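Local coordinates for protein oxalate biosynthetic component 1 (Burkholderia thailandensis, PDB 5IKY) that probably makes oxalate in quorum sensing-dependent oxalogenesis, as a bifunctional enzyme that joins a serine hydrolase of the alpha/beta-hydrolase class to a lyase activity, at residues E845-E849 / A850-H854. Sequence-based numbering, arbitrary orientation.
Sequences ETVIE and ASMLH
S851 reaches back to I848 where a loop of the alpha/beta-hydrolase part turns into helix 849-860, forming the N3-to-N-cap half of a capping box: I848 holds the N-cap position, and isoleucine has no side-chain acceptor to supply the other half. S851 OG accepts the N-H of I848 N at 3.2 Å, a fairly straight bond (159°), and I848 CG1 lies 3.4 Å from S851 OG. I848 O takes weak bonds from S851 N and M852 N, and the first firm i to i+4 bond follows, L853 N to E849 O at 2.9 Å.

The E849 side chain runs outward along the helix. Its CB lies beside A850 N. CG, anti to the backbone N (chi1 157°), is laid so that the extended chain passes L853, with E849 CG 3.5 Å from L853 CD1. E849 CD is 3.9 Å from L853 CD1 and OE1 still 4.1 Å from it, while OE2 makes a long, weak ion pair with R999. The backbone N of E849 bonds to the carboxylate of E612, while L731 of helix 715-734 packs on I848. On the flank toward helix 870-879, M852, bent at chi2 and chi3, curls its tip back to the loop and crosses V847 at about a right angle, M852 CE resting 3.7 Å from V847 CG1.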
ATOM      1  N   GLU A 845     -37.231  18.865 -11.794  1.00 80.71           N
ATOM      2  CA  GLU A 845     -36.088  18.013 -12.099  1.00 75.70           C
ATOM      3  C   GLU A 845     -35.932  16.937 -11.031  1.00 78.85           C
ATOM      4  O   GLU A 845     -36.075  17.208  -9.840  1.00 83.23           O
ATOM      5  CB  GLU A 845     -34.808  18.843 -12.214  1.00 68.43           C
ATOM      6  CG  GLU A 845     -33.635  18.094 -12.814  1.00 95.03           C
ATOM      7  CD  GLU A 845     -32.334  18.873 -12.727  1.00104.50           C
ATOM      8  OE1 GLU A 845     -31.496  18.546 -11.860  1.00 96.47           O
ATOM      9  OE2 GLU A 845     -32.151  19.816 -13.526  1.00112.28           O
ATOM     10  N   THR A 846     -35.647  15.714 -11.465  1.00 82.49           N
ATOM     11  CA  THR A 846     -35.495  14.586 -10.552  1.00 81.36           C
ATOM     12  C   THR A 846     -34.159  14.660  -9.810  1.00 84.01           C
ATOM     13  O   THR A 846     -33.138  15.035 -10.388  1.00 82.24           O
ATOM     14  CB  THR A 846     -35.596  13.240 -11.307  1.00 76.04           C
ATOM     15  OG1 THR A 846     -36.826  13.194 -12.041  1.00 90.90           O
ATOM     16  CG2 THR A 846     -35.548  12.068 -10.340  1.00 68.81           C
ATOM     17  N   VAL A 847     -34.176  14.312  -8.527  1.00 78.82           N
ATOM     18  CA  VAL A 847     -32.960  14.298  -7.722  1.00 88.30           C
ATOM     19  C   VAL A 847     -32.307  12.920  -7.747  1.00 86.51           C
ATOM     20  O   VAL A 847     -32.867  11.948  -7.239  1.00 94.75           O
ATOM     21  CB  VAL A 847     -33.242  14.695  -6.260  1.00 83.18           C
ATOM     22  CG1 VAL A 847     -31.982  14.557  -5.420  1.00 68.51           C
ATOM     23  CG2 VAL A 847     -33.786  16.112  -6.188  1.00 88.84           C
ATOM     24  N   ILE A 848     -31.124  12.842  -8.347  1.00 77.29           N
ATOM     25  CA  ILE A 848     -30.376  11.591  -8.409  1.00 81.38           C
ATOM     26  C   ILE A 848     -29.054  11.699  -7.658  1.00 78.21           C
ATOM     27  O   ILE A 848     -28.745  12.738  -7.072  1.00 83.16           O
ATOM     28  CB  ILE A 848     -30.097  11.164  -9.862  1.00 75.33           C
ATOM     29  CG1 ILE A 848     -29.407  12.294 -10.629  1.00 67.89           C
ATOM     30  CG2 ILE A 848     -31.391  10.762 -10.554  1.00 86.28           C
ATOM     31  CD1 ILE A 848     -29.050  11.933 -12.053  1.00 61.12           C
ATOM     32  N   GLU A 849     -28.280  10.619  -7.681  1.00 77.03           N
ATOM     33  CA  GLU A 849     -27.029  10.548  -6.935  1.00 80.61           C
ATOM     34  C   GLU A 849     -26.047  11.643  -7.352  1.00 80.96           C
ATOM     35  O   GLU A 849     -25.423  12.281  -6.503  1.00 73.94           O
ATOM     36  CB  GLU A 849     -26.388   9.170  -7.112  1.00 78.84           C
ATOM     37  CG  GLU A 849     -24.886   9.153  -6.879  1.00 95.81           C
ATOM     38  CD  GLU A 849     -24.205   7.932  -7.472  1.00116.33           C
ATOM     39  OE1 GLU A 849     -23.873   7.959  -8.678  1.00118.41           O
ATOM     40  OE2 GLU A 849     -23.993   6.950  -6.731  1.00130.53           O
ATOM     41  N   ALA A 850     -25.931  11.871  -8.657  1.00 64.82           N
ATOM     42  CA  ALA A 850     -25.016  12.882  -9.178  1.00 71.09           C
ATOM     43  C   ALA A 850     -25.399  14.284  -8.711  1.00 78.15           C
ATOM     44  O   ALA A 850     -24.540  15.153  -8.573  1.00 71.47           O
ATOM     45  CB  ALA A 850     -24.974  12.823 -10.700  1.00 56.64           C
ATOM     46  N   SER A 851     -26.691  14.498  -8.474  1.00 73.84           N
ATOM     47  CA  SER A 851     -27.173  15.778  -7.968  1.00 73.50           C
ATOM     48  C   SER A 851     -26.593  16.055  -6.585  1.00 77.25           C
ATOM     49  O   SER A 851     -26.158  17.169  -6.293  1.00 76.65           O
ATOM     50  CB  SER A 851     -28.704  15.799  -7.908  1.00 67.52           C
ATOM     51  OG  SER A 851     -29.280  15.373  -9.132  1.00 74.31           O
ATOM     52  N   MET A 852     -26.589  15.030  -5.740  1.00 74.00           N
ATOM     53  CA  MET A 852     -26.091  15.160  -4.377  1.00 71.91           C
ATOM     54  C   MET A 852     -24.568  15.229  -4.347  1.00 73.33           C
ATOM     55  O   MET A 852     -23.985  15.937  -3.525  1.00 69.34           O
ATOM     56  CB  MET A 852     -26.584  13.994  -3.516  1.00 76.46           C
ATOM     57  CG  MET A 852     -28.104  13.844  -3.458  1.00 76.90           C
ATOM     58  SD  MET A 852     -28.930  15.070  -2.421  1.00105.07           S
ATOM     59  CE  MET A 852     -29.288  16.371  -3.601  1.00 87.37           C
ATOM     60  N   LEU A 853     -23.929  14.488  -5.247  1.00 71.22           N
ATOM     61  CA  LEU A 853     -22.476  14.493  -5.344  1.00 69.41           C
ATOM     62  C   LEU A 853     -21.968  15.861  -5.789  1.00 60.61           C
ATOM     63  O   LEU A 853     -20.965  16.354  -5.274  1.00 56.41           O
ATOM     64  CB  LEU A 853     -22.000  13.402  -6.306  1.00 69.94           C
ATOM     65  CG  LEU A 853     -22.084  11.980  -5.745  1.00 72.65           C
ATOM     66  CD1 LEU A 853     -21.844  10.944  -6.820  1.00 86.10           C
ATOM     67  CD2 LEU A 853     -21.079  11.807  -4.641  1.00 66.56           C
ATOM     68  N   HIS A 854     -22.662  16.472  -6.743  1.00 60.93           N
ATOM     69  CA  HIS A 854     -22.308  17.816  -7.184  1.00 67.18           C
ATOM     70  C   HIS A 854     -22.421  18.804  -6.034  1.00 67.15           C
ATOM     71  O   HIS A 854     -21.515  19.601  -5.798  1.00 65.69           O
ATOM     72  CB  HIS A 854     -23.197  18.273  -8.338  1.00 61.65           C
ATOM     73  CG  HIS A 854     -23.115  19.743  -8.605  1.00 69.23           C
ATOM     74  ND1 HIS A 854     -22.087  20.313  -9.325  1.00 61.51           N
ATOM     75  CD2 HIS A 854     -23.923  20.763  -8.230  1.00 63.95           C
ATOM     76  CE1 HIS A 854     -22.270  21.620  -9.390  1.00 65.08           C
ATOM     77  NE2 HIS A 854     -23.376  21.918  -8.733  1.00 78.17           N
TER